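Local coordinates for hydrazine synthase subunit gamma (Candidatus Kuenenia stuttgartiensis, PDB 5C2V), which carries two heme c groups and catalyses the three-electron reduction of nitric oxide to hydroxylamine, the first half-reaction of hydrazine synthesis, at residues V33-F38 / A146-I151; K177-P182 / E309-L314; T278-I283 / Q302-L307. One frame throughout, in Å; residues are numbered along the deposited sequence.

Overall arrangement
The contacts divide between the two heme-bearing alpha-helical lobes of the subunit. Interaction 1 lies in the lobe of heme 1, which appears to be the active-site heme, and two of its helix residues touch that cofactor. Interactions 2 and 3 belong to the cytochrome c region around heme 2, the probable electron-transfer heme. They share helix 301-312, their centres are 9 Å apart, and they merge where Leu-307 meets Phe-179 and Ile-178 and where Leu-311 meets Ile-283. Interaction 1 stands apart from both: its centre is 33 Å from that of interaction 2 and 36 Å from that of interaction 3, on the opposite side of the chain's centre from the latter.

Interaction 1: V33-F38 / A146-I151; sequences VKHSPF and ALICYI. With HEC (heme c), chain V.
Phe-38 and Cys-149 make the closest contact between the loop 33-38 and helix 141-152. The phenyl ring reaches the helix because its first torsion (chi1 -174°) turns CG away from the backbone N. Its CE2 corner comes 3.4 Å from the carbonyl O of Cys-149, which approaches the ring obliquely, and makes a loose apolar touch with CB of the same residue at 4.4 Å. The thiol adds a sulfur-aromatic contact: Cys-149 SG lies 5.1 Å from the centre of the Phe-38 ring and 27° off its normal, again an oblique placing. Further back along the loop, the imidazole of His-35 leans toward the same helix, and its CD2 is 4.4 Å from the CG2 branch of Ile-148, a loose touch that engages one corner of the ring.

This loop-on-helix packing belongs to the alpha-helical lobe that holds heme 1, where the helix turns different residues to the loop and to the heme. Ile-148 and Cys-149 meet the loop, whereas Leu-147 and Ile-151, one turn apart, reach the porphyrin. Leu-147 CD2 is 3.6 Å from the heme methyl CMB, and Ile-151 CD1 meets that same methyl at 3.8 Å. The other branch of Ile-151, CG2, lies 4.1 Å from methyl CMA. Their side chains also touch Cys-126, one of the residues covalently bound to this heme. The O of a water is bound to the heme iron, FE, at 2.1 Å.

Polar fastening of the loop comes from elsewhere in the lobe. His-35 NE2 accepts a hydrogen bond from the amide N of Leu-122, which would help fix the rotation of the imidazole beside Ile-148. Ser-36 O is bonded to NH1 of Arg-152, on the same helix as Cys-149, and Val-33 O to OG of Ser-120.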
loop_
_atom_site.group_PDB
_atom_site.type_symbol
_atom_site.label_atom_id
_atom_site.label_comp_id
_atom_site.label_asym_id
_atom_site.label_seq_id
_atom_site.Cartn_x
_atom_site.Cartn_y
_atom_site.Cartn_z
ATOM N N VAL C 33 -60.600 0.520 -4.856
ATOM C CA VAL C 33 -61.103 -0.779 -4.431
ATOM C C VAL C 33 -61.681 -1.574 -5.594
ATOM O O VAL C 33 -61.498 -2.787 -5.692
ATOM C CB VAL C 33 -62.166 -0.625 -3.330
ATOM C CG1 VAL C 33 -62.530 -1.982 -2.751
ATOM C CG2 VAL C 33 -61.651 0.299 -2.234
ATOM N N LYS C 34 -62.390 -0.868 -6.470
ATOM C CA LYS C 34 -63.076 -1.493 -7.590
ATOM C C LYS C 34 -62.600 -0.902 -8.910
ATOM O O LYS C 34 -62.028 0.189 -8.944
ATOM C CB LYS C 34 -64.583 -1.332 -7.447
ATOM N N HIS C 35 -62.844 -1.631 -9.994
ATOM C CA HIS C 35 -62.405 -1.215 -11.320
ATOM C C HIS C 35 -63.061 0.084 -11.773
ATOM O O HIS C 35 -64.178 0.408 -11.368
ATOM C CB HIS C 35 -62.699 -2.311 -12.346
ATOM C CG HIS C 35 -61.792 -3.497 -12.241
ATOM N ND1 HIS C 35 -62.075 -4.702 -12.846
ATOM C CD2 HIS C 35 -60.607 -3.662 -11.610
ATOM C CE1 HIS C 35 -61.103 -5.561 -12.589
ATOM N NE2 HIS C 35 -60.201 -4.952 -11.839
ATOM N N SER C 36 -62.347 0.826 -12.611
ATOM C CA SER C 36 -62.908 1.988 -13.283
ATOM C C SER C 36 -63.578 1.521 -14.570
ATOM O O SER C 36 -63.228 0.461 -15.093
ATOM C CB SER C 36 -61.819 3.024 -13.574
ATOM O OG SER C 36 -61.247 3.513 -12.372
ATOM N N PRO C 37 -64.555 2.293 -15.077
ATOM C CA PRO C 37 -65.225 1.936 -16.334
ATOM C C PRO C 37 -64.236 1.714 -17.475
ATOM O O PRO C 37 -63.332 2.524 -17.680
ATOM C CB PRO C 37 -66.129 3.148 -16.613
ATOM C CG PRO C 37 -65.658 4.229 -15.678
ATOM C CD PRO C 37 -65.126 3.513 -14.485
ATOM N N PHE C 38 -64.414 0.612 -18.198
ATOM C CA PHE C 38 -63.481 0.200 -19.243
ATOM C C PHE C 38 -63.366 1.230 -20.361
ATOM O O PHE C 38 -64.368 1.759 -20.840
ATOM C CB PHE C 38 -63.906 -1.153 -19.822
ATOM C CG PHE C 38 -62.922 -1.733 -20.801
ATOM C CD1 PHE C 38 -63.074 -1.529 -22.163
ATOM C CD2 PHE C 38 -61.848 -2.486 -20.358
ATOM C CE1 PHE C 38 -62.171 -2.063 -23.064
ATOM C CE2 PHE C 38 -60.942 -3.024 -21.254
ATOM C CZ PHE C 38 -61.104 -2.811 -22.609
ATOM N N ALA C 146 -54.815 2.761 -17.660
ATOM C CA ALA C 146 -54.525 2.245 -18.994
ATOM C C ALA C 146 -53.998 0.815 -18.924
ATOM O O ALA C 146 -54.398 -0.048 -19.711
ATOM C CB ALA C 146 -53.527 3.144 -19.705
ATOM N N LEU C 147 -53.099 0.575 -17.974
ATOM C CA LEU C 147 -52.541 -0.757 -17.757
ATOM C C LEU C 147 -53.644 -1.766 -17.444
ATOM O O LEU C 147 -53.711 -2.848 -18.042
ATOM C CB LEU C 147 -51.511 -0.718 -16.627
ATOM C CG LEU C 147 -50.730 -1.997 -16.328
ATOM C CD1 LEU C 147 -50.109 -2.556 -17.596
ATOM C CD2 LEU C 147 -49.657 -1.716 -15.287
ATOM N N ILE C 148 -54.518 -1.395 -16.512
ATOM C CA ILE C 148 -55.642 -2.245 -16.134
ATOM C C ILE C 148 -56.566 -2.489 -17.324
ATOM O O ILE C 148 -57.093 -3.589 -17.493
ATOM C CB ILE C 148 -56.445 -1.628 -14.975
ATOM C CG1 ILE C 148 -55.521 -1.351 -13.789
ATOM C CG2 ILE C 148 -57.583 -2.547 -14.556
ATOM C CD1 ILE C 148 -54.724 -2.556 -13.346
ATOM N N CYS C 149 -56.749 -1.466 -18.153
ATOM C CA CYS C 149 -57.539 -1.607 -19.370
ATOM C C CYS C 149 -56.912 -2.633 -20.308
ATOM O O CYS C 149 -57.620 -3.415 -20.944
ATOM C CB CYS C 149 -57.690 -0.263 -20.085
ATOM S SG CYS C 149 -58.795 0.909 -19.261
ATOM N N TYR C 150 -55.584 -2.629 -20.390
ATOM C CA TYR C 150 -54.879 -3.608 -21.211
ATOM C C TYR C 150 -55.064 -5.019 -20.668
ATOM O O TYR C 150 -55.253 -5.967 -21.430
ATOM C CB TYR C 150 -53.386 -3.283 -21.300
ATOM C CG TYR C 150 -52.569 -4.418 -21.880
ATOM C CD1 TYR C 150 -52.543 -4.651 -23.249
ATOM C CD2 TYR C 150 -51.832 -5.263 -21.058
ATOM C CE1 TYR C 150 -51.806 -5.690 -23.784
ATOM C CE2 TYR C 150 -51.093 -6.305 -21.584
ATOM C CZ TYR C 150 -51.082 -6.514 -22.948
ATOM O OH TYR C 150 -50.346 -7.551 -23.476
ATOM N N ILE C 151 -54.998 -5.154 -19.347
ATOM C CA ILE C 151 -55.136 -6.462 -18.712
ATOM C C ILE C 151 -56.543 -7.030 -18.886
ATOM O O ILE C 151 -56.714 -8.216 -19.173
ATOM C CB ILE C 151 -54.799 -6.385 -17.216
ATOM C CG1 ILE C 151 -53.350 -5.940 -17.034
ATOM C CG2 ILE C 151 -55.028 -7.727 -16.540
ATOM C CD1 ILE C 151 -53.137 -5.106 -15.810
HETATM FE FE HEC V . -47.671 -9.901 -11.924
HETATM C CHA HEC V . -49.995 -11.920 -10.398
HETATM C CHB HEC V . -50.185 -8.188 -13.465
HETATM C CHC HEC V . -45.362 -7.713 -13.262
HETATM C CHD HEC V . -45.123 -12.016 -11.047
HETATM N NA HEC V . -49.728 -10.011 -11.898
HETATM C C1A HEC V . -50.491 -10.968 -11.262
HETATM C C2A HEC V . -51.875 -10.792 -11.674
HETATM C C3A HEC V . -51.918 -9.752 -12.521
HETATM C C4A HEC V . -50.570 -9.247 -12.677
HETATM C CMA HEC V . -53.157 -9.159 -13.231
HETATM C CAA HEC V . -53.069 -11.653 -11.187
HETATM C CBA HEC V . -53.731 -12.406 -12.340
HETATM C CGA HEC V . -54.911 -13.196 -11.836
HETATM O O1A HEC V . -55.127 -13.235 -10.598
HETATM O O2A HEC V . -55.637 -13.790 -12.677
HETATM N NB HEC V . -47.742 -8.314 -13.249
HETATM C C1B HEC V . -48.918 -7.648 -13.533
HETATM C C2B HEC V . -48.587 -6.287 -13.905
HETATM C C3B HEC V . -47.255 -6.156 -13.857
HETATM C C4B HEC V . -46.697 -7.427 -13.440
HETATM C CMB HEC V . -49.615 -5.207 -14.306
HETATM C CAB HEC V . -46.427 -4.888 -14.171
HETATM C CBB HEC V . -46.634 -3.811 -13.084
HETATM N NC HEC V . -45.618 -9.877 -12.138
HETATM C C1C HEC V . -44.862 -8.861 -12.686
HETATM C C2C HEC V . -43.466 -9.147 -12.426
HETATM C C3C HEC V . -43.397 -10.395 -11.941
HETATM C C4C HEC V . -44.751 -10.842 -11.666
HETATM C CMC HEC V . -42.293 -8.345 -13.036
HETATM C CAC HEC V . -42.108 -11.171 -11.583
HETATM C CBC HEC V . -41.397 -10.506 -10.384
HETATM N ND HEC V . -47.584 -11.733 -10.939
HETATM C C1D HEC V . -46.379 -12.325 -10.558
HETATM C C2D HEC V . -46.655 -13.326 -9.554
HETATM C C3D HEC V . -48.176 -13.298 -9.352
HETATM C C4D HEC V . -48.669 -12.278 -10.252
HETATM C CMD HEC V . -45.634 -14.235 -8.836
HETATM C CAD HEC V . -49.006 -14.164 -8.384
HETATM C CBD HEC V . -48.947 -13.532 -6.997
HETATM C CGD HEC V . -49.766 -14.348 -6.033
HETATM O O1D HEC V . -49.840 -13.972 -4.834
HETATM O O2D HEC V . -50.346 -15.374 -6.467
HETATM O O HOH W 1 -47.722 -9.001 -10.031
#

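Interaction 2: K177-P182 / E309-L314; sequences KIFEDP and EYLKAL
Phe-179 lies with one ring face under the edge of Tyr-310, in an offset edge-to-face stack. The ring centres are 5.1 Å apart and the planes stand at 60°. Tyr-310 CE2 does the touching: it sits 3.3 Å from Phe-179 CG, above the face and toward its rim, and it also reaches back to Phe-179 CB at 3.5 Å. Both side chains point at the opposite helix and extend with CG anti to the backbone N (chi1 -176° for Phe-179, 175° for Tyr-310); they cross at about a right angle. Leu-311 CD2 adds a looser, oblique contact at 4.4 Å from Phe-179 CE1.

The pair joins the first and last helices of the cytochrome c region, 170-179 and 301-312, an arrangement that recalls the packing of the N- and C-terminal helices in class I cytochromes c. Phe-179 also lies against the heme-binding Cys-186 and close to the axial ligand His-190, while Leu-311 touches heme 2.

At the polar end, Glu-180 OE1 is 4.2 Å from Tyr-310 OH, and that carboxylate oxygen has a weak hydrogen bond with Gln-176 NE2 instead. The two helices are therefore held here by aromatic and aliphatic packing, an attraction that should depend little on ionisation.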
loop_
_atom_site.group_PDB
_atom_site.type_symbol
_atom_site.label_atom_id
_atom_site.label_comp_id
_atom_site.label_asym_id
_atom_site.label_seq_id
_atom_site.Cartn_x
_atom_site.Cartn_y
_atom_site.Cartn_z
ATOM N N LYS C 177 -66.132 -37.349 -19.783
ATOM C CA LYS C 177 -67.011 -38.146 -18.934
ATOM C C LYS C 177 -66.419 -38.333 -17.540
ATOM O O LYS C 177 -67.143 -38.328 -16.545
ATOM C CB LYS C 177 -67.290 -39.505 -19.577
ATOM C CG LYS C 177 -68.173 -39.437 -20.811
ATOM C CD LYS C 177 -68.450 -40.825 -21.362
ATOM C CE LYS C 177 -67.190 -41.464 -21.917
ATOM N NZ LYS C 177 -66.689 -40.718 -23.102
ATOM N N ILE C 178 -65.101 -38.500 -17.476
ATOM C CA ILE C 178 -64.404 -38.623 -16.200
ATOM C C ILE C 178 -64.441 -37.290 -15.456
ATOM O O ILE C 178 -64.664 -37.246 -14.244
ATOM C CB ILE C 178 -62.937 -39.081 -16.393
ATOM C CG1 ILE C 178 -62.861 -40.601 -16.563
ATOM C CG2 ILE C 178 -62.076 -38.666 -15.211
ATOM C CD1 ILE C 178 -63.254 -41.100 -17.936
ATOM N N PHE C 179 -64.238 -36.206 -16.199
ATOM C CA PHE C 179 -64.274 -34.858 -15.640
ATOM C C PHE C 179 -65.627 -34.543 -15.008
ATOM O O PHE C 179 -65.699 -34.007 -13.903
ATOM C CB PHE C 179 -63.955 -33.831 -16.731
ATOM C CG PHE C 179 -63.878 -32.412 -16.236
ATOM C CD1 PHE C 179 -62.683 -31.892 -15.769
ATOM C CD2 PHE C 179 -64.996 -31.592 -16.257
ATOM C CE1 PHE C 179 -62.605 -30.585 -15.321
ATOM C CE2 PHE C 179 -64.925 -30.286 -15.809
ATOM C CZ PHE C 179 -63.729 -29.783 -15.341
ATOM N N GLU C 180 -66.698 -34.885 -15.716
ATOM C CA GLU C 180 -68.044 -34.522 -15.292
ATOM C C GLU C 180 -68.703 -35.602 -14.440
ATOM O O GLU C 180 -69.861 -35.470 -14.046
ATOM C CB GLU C 180 -68.908 -34.217 -16.514
ATOM C CG GLU C 180 -68.422 -33.016 -17.306
ATOM C CD GLU C 180 -69.080 -32.909 -18.662
ATOM O OE1 GLU C 180 -69.072 -31.803 -19.244
ATOM O OE2 GLU C 180 -69.605 -33.931 -19.151
ATOM N N ASP C 181 -67.959 -36.668 -14.162
ATOM C CA ASP C 181 -68.433 -37.728 -13.280
ATOM C C ASP C 181 -68.706 -37.157 -11.891
ATOM O O ASP C 181 -67.839 -36.516 -11.298
ATOM C CB ASP C 181 -67.408 -38.865 -13.207
ATOM C CG ASP C 181 -67.969 -40.128 -12.571
ATOM O OD1 ASP C 181 -68.511 -40.055 -11.450
ATOM O OD2 ASP C 181 -67.861 -41.203 -13.198
ATOM N N PRO C 182 -69.923 -37.384 -11.371
ATOM C CA PRO C 182 -70.322 -36.863 -10.057
ATOM C C PRO C 182 -69.485 -37.426 -8.911
ATOM O O PRO C 182 -69.423 -36.812 -7.846
ATOM C CB PRO C 182 -71.785 -37.306 -9.934
ATOM C CG PRO C 182 -71.921 -38.456 -10.873
ATOM C CD PRO C 182 -71.008 -38.141 -12.016
ATOM N N GLU C 309 -55.951 -35.173 -21.338
ATOM C CA GLU C 309 -56.228 -34.768 -22.713
ATOM C C GLU C 309 -57.422 -33.822 -22.794
ATOM O O GLU C 309 -57.433 -32.898 -23.608
ATOM C CB GLU C 309 -56.472 -35.995 -23.595
ATOM C CG GLU C 309 -55.208 -36.761 -23.953
ATOM C CD GLU C 309 -54.278 -35.968 -24.852
ATOM O OE1 GLU C 309 -54.762 -35.063 -25.566
ATOM O OE2 GLU C 309 -53.061 -36.249 -24.844
ATOM N N TYR C 310 -58.423 -34.054 -21.952
ATOM C CA TYR C 310 -59.591 -33.181 -21.903
ATOM C C TYR C 310 -59.222 -31.822 -21.321
ATOM O O TYR C 310 -59.734 -30.790 -21.758
ATOM C CB TYR C 310 -60.715 -33.820 -21.087
ATOM C CG TYR C 310 -61.916 -32.920 -20.894
ATOM C CD1 TYR C 310 -62.699 -32.533 -21.973
ATOM C CD2 TYR C 310 -62.268 -32.463 -19.631
ATOM C CE1 TYR C 310 -63.799 -31.710 -21.800
ATOM C CE2 TYR C 310 -63.364 -31.642 -19.449
ATOM C CZ TYR C 310 -64.125 -31.269 -20.535
ATOM O OH TYR C 310 -65.217 -30.453 -20.351
ATOM N N LEU C 311 -58.335 -31.828 -20.330
ATOM C CA LEU C 311 -57.819 -30.586 -19.766
ATOM C C LEU C 311 -57.066 -29.793 -20.829
ATOM O O LEU C 311 -57.176 -28.569 -20.901
ATOM C CB LEU C 311 -56.911 -30.870 -18.569
ATOM C CG LEU C 311 -57.617 -31.335 -17.293
ATOM C CD1 LEU C 311 -56.608 -31.771 -16.244
ATOM C CD2 LEU C 311 -58.511 -30.232 -16.753
ATOM N N LYS C 312 -56.316 -30.504 -21.666
ATOM C CA LYS C 312 -55.591 -29.889 -22.772
ATOM C C LYS C 312 -56.543 -29.277 -23.796
ATOM O O LYS C 312 -56.157 -28.399 -24.567
ATOM C CB LYS C 312 -54.690 -30.918 -23.461
ATOM C CG LYS C 312 -53.534 -31.422 -22.614
ATOM C CD LYS C 312 -52.775 -32.528 -23.333
ATOM C CE LYS C 312 -52.310 -32.076 -24.708
ATOM N NZ LYS C 312 -51.648 -33.175 -25.465
ATOM N N ALA C 313 -57.786 -29.749 -23.800
ATOM C CA ALA C 313 -58.776 -29.308 -24.777
ATOM C C ALA C 313 -59.482 -28.027 -24.345
ATOM O O ALA C 313 -60.207 -27.415 -25.129
ATOM C CB ALA C 313 -59.794 -30.411 -25.026
ATOM N N LEU C 314 -59.267 -27.622 -23.097
ATOM C CA LEU C 314 -59.914 -26.426 -22.567
ATOM C C LEU C 314 -59.102 -25.172 -22.873
ATOM O O LEU C 314 -59.645 -24.169 -23.338
ATOM C CB LEU C 314 -60.128 -26.558 -21.058
ATOM C CG LEU C 314 -60.913 -27.790 -20.606
ATOM C CD1 LEU C 314 -61.154 -27.754 -19.103
ATOM C CD2 LEU C 314 -62.228 -27.898 -21.363
#

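Interaction 3: T278-I283 / Q302-L307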
loop_
_atom_site.group_PDB
_atom_site.type_symbol
_atom_site.label_atom_id
_atom_site.label_comp_id
_atom_site.label_asym_id
_atom_site.label_seq_id
_atom_site.Cartn_x
_atom_site.Cartn_y
_atom_site.Cartn_z
ATOM N N THR C 278 -46.692 -31.176 -14.199
ATOM C CA THR C 278 -47.532 -31.484 -15.354
ATOM C C THR C 278 -48.999 -31.512 -14.942
ATOM O O THR C 278 -49.314 -31.558 -13.753
ATOM C CB THR C 278 -47.157 -32.833 -16.003
ATOM O OG1 THR C 278 -47.242 -33.880 -15.029
ATOM C CG2 THR C 278 -45.743 -32.783 -16.570
ATOM N N LEU C 279 -49.890 -31.473 -15.930
ATOM C CA LEU C 279 -51.328 -31.562 -15.685
ATOM C C LEU C 279 -51.666 -32.812 -14.881
ATOM O O LEU C 279 -52.494 -32.776 -13.967
ATOM C CB LEU C 279 -52.094 -31.561 -17.010
ATOM C CG LEU C 279 -52.163 -30.229 -17.760
ATOM C CD1 LEU C 279 -52.583 -30.440 -19.204
ATOM C CD2 LEU C 279 -53.130 -29.289 -17.059
ATOM N N MET C 280 -51.002 -33.909 -15.227
ATOM C CA MET C 280 -51.172 -35.190 -14.550
ATOM C C MET C 280 -50.952 -35.081 -13.041
ATOM O O MET C 280 -51.592 -35.785 -12.259
ATOM C CB MET C 280 -50.209 -36.220 -15.147
ATOM C CG MET C 280 -50.266 -37.593 -14.504
ATOM S SD MET C 280 -51.853 -38.416 -14.739
ATOM C CE MET C 280 -51.545 -39.959 -13.887
ATOM N N ASP C 281 -50.057 -34.185 -12.639
ATOM C CA ASP C 281 -49.713 -34.021 -11.230
ATOM C C ASP C 281 -50.808 -33.308 -10.437
ATOM O O ASP C 281 -50.794 -33.320 -9.207
ATOM C CB ASP C 281 -48.393 -33.259 -11.090
ATOM C CG ASP C 281 -47.227 -33.989 -11.730
ATOM O OD1 ASP C 281 -46.757 -34.990 -11.148
ATOM O OD2 ASP C 281 -46.775 -33.558 -12.812
ATOM N N THR C 282 -51.760 -32.695 -11.138
ATOM C CA THR C 282 -52.870 -32.005 -10.480
ATOM C C THR C 282 -53.969 -32.995 -10.112
ATOM O O THR C 282 -55.001 -32.630 -9.548
ATOM C CB THR C 282 -53.464 -30.903 -11.375
ATOM O OG1 THR C 282 -53.971 -31.485 -12.582
ATOM C CG2 THR C 282 -52.407 -29.871 -11.724
ATOM N N ILE C 283 -53.716 -34.258 -10.434
ATOM C CA ILE C 283 -54.708 -35.322 -10.401
ATOM C C ILE C 283 -54.208 -36.497 -9.564
ATOM O O ILE C 283 -54.861 -36.922 -8.611
ATOM C CB ILE C 283 -55.067 -35.788 -11.822
ATOM C CG1 ILE C 283 -55.659 -34.623 -12.617
ATOM C CG2 ILE C 283 -56.048 -36.933 -11.774
ATOM C CD1 ILE C 283 -55.962 -34.954 -14.056
ATOM N N GLN C 302 -55.269 -44.995 -17.810
ATOM C CA GLN C 302 -55.889 -44.616 -19.080
ATOM C C GLN C 302 -56.924 -43.509 -18.858
ATOM O O GLN C 302 -56.994 -42.537 -19.622
ATOM C CB GLN C 302 -56.528 -45.831 -19.756
ATOM C CG GLN C 302 -56.379 -45.840 -21.271
ATOM C CD GLN C 302 -57.274 -44.826 -21.947
ATOM O OE1 GLN C 302 -58.471 -44.762 -21.672
ATOM N NE2 GLN C 302 -56.696 -44.020 -22.831
ATOM N N GLU C 303 -57.703 -43.652 -17.791
ATOM C CA GLU C 303 -58.682 -42.643 -17.398
ATOM C C GLU C 303 -58.014 -41.304 -17.095
ATOM O O GLU C 303 -58.478 -40.253 -17.539
ATOM C CB GLU C 303 -59.473 -43.114 -16.178
ATOM C CG GLU C 303 -60.366 -44.316 -16.434
ATOM C CD GLU C 303 -61.128 -44.749 -15.198
ATOM O OE1 GLU C 303 -60.479 -45.085 -14.185
ATOM O OE2 GLU C 303 -62.377 -44.748 -15.236
ATOM N N LEU C 304 -56.927 -41.356 -16.332
ATOM C CA LEU C 304 -56.197 -40.158 -15.933
ATOM C C LEU C 304 -55.609 -39.436 -17.144
ATOM O O LEU C 304 -55.648 -38.207 -17.227
ATOM C CB LEU C 304 -55.092 -40.525 -14.941
ATOM C CG LEU C 304 -55.570 -41.274 -13.693
ATOM C CD1 LEU C 304 -54.410 -41.920 -12.950
ATOM C CD2 LEU C 304 -56.347 -40.349 -12.772
ATOM N N GLN C 305 -55.073 -40.212 -18.081
ATOM C CA GLN C 305 -54.501 -39.669 -19.306
ATOM C C GLN C 305 -55.580 -39.026 -20.168
ATOM O O GLN C 305 -55.365 -37.963 -20.752
ATOM C CB GLN C 305 -53.773 -40.761 -20.096
ATOM C CG GLN C 305 -52.525 -41.304 -19.416
ATOM C CD GLN C 305 -51.868 -42.419 -20.207
ATOM O OE1 GLN C 305 -52.304 -42.752 -21.309
ATOM N NE2 GLN C 305 -50.813 -43.000 -19.648
ATOM N N ASP C 306 -56.738 -39.675 -20.247
ATOM C CA ASP C 306 -57.872 -39.101 -20.966
ATOM C C ASP C 306 -58.297 -37.778 -20.339
ATOM O O ASP C 306 -58.582 -36.809 -21.044
ATOM C CB ASP C 306 -59.053 -40.070 -20.989
ATOM C CG ASP C 306 -58.873 -41.182 -21.998
ATOM O OD1 ASP C 306 -58.089 -41.001 -22.954
ATOM O OD2 ASP C 306 -59.525 -42.234 -21.841
ATOM N N LEU C 307 -58.337 -37.751 -19.010
ATOM C CA LEU C 307 -58.689 -36.543 -18.272
ATOM C C LEU C 307 -57.696 -35.424 -18.569
ATOM O O LEU C 307 -58.080 -34.263 -18.736
ATOM C CB LEU C 307 -58.738 -36.833 -16.770
ATOM C CG LEU C 307 -59.191 -35.698 -15.850
ATOM C CD1 LEU C 307 -60.476 -35.070 -16.363
ATOM C CD2 LEU C 307 -59.375 -36.212 -14.431
#
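Leu-304 projects from helix 301-312 between Met-280 and Ile-283, and its CB and both methyls have neighbours across the contact. Its CB is met from Met-280 by the thioether end, with CE at 3.7 Å and SD at 3.9 Å. CG has no close partner across the contact; past it the two methyls go to different neighbours. CD1 stays with the methionine, 3.6 Å from Met-280 CE, while CD2 turns to the isoleucine and lies 3.6 Å from Ile-283 CG2. Leu-304 and Ile-283 run past each other in opposite directions. Met-280 arrives at a slant, its chain bent at chi2 (64°) so that the terminal methyl comes against CB and CD1 of the leucine.

Residues 279-282 of the partner segment form a short 3-10 turn, with i-to-i+3 backbone bonds such as Thr-282 N to Leu-279 O, and Ile-283 follows directly after it. The segment packs on the C-terminal helix of the cytochrome c region and comes shortly before the residue that supplies the second axial ligand of heme 2, His-293. The link to that ligand is direct: Thr-282 O is hydrogen-bonded to ND1 of His-293, which would help set the rotation of the imidazole, and Ile-283 O is bonded to OG1 of Thr-296.

One turn further along the helix, Leu-307 takes the other arm of Ile-283. Ile-283 CD1 lies 3.7 Å from Leu-307 CD2 and 3.8 Å from Leu-307 CG, so the isoleucine bridges two leucines of successive turns, CG2 on one and CD1 on the other. Leu-307 is buried and also approaches heme 2. Away from this apolar seam, Asp-306 OD1 forms a salt bridge with NH1 of Arg-174 on helix 170-179, tying the helix that bears both leucines to the first helix of the region.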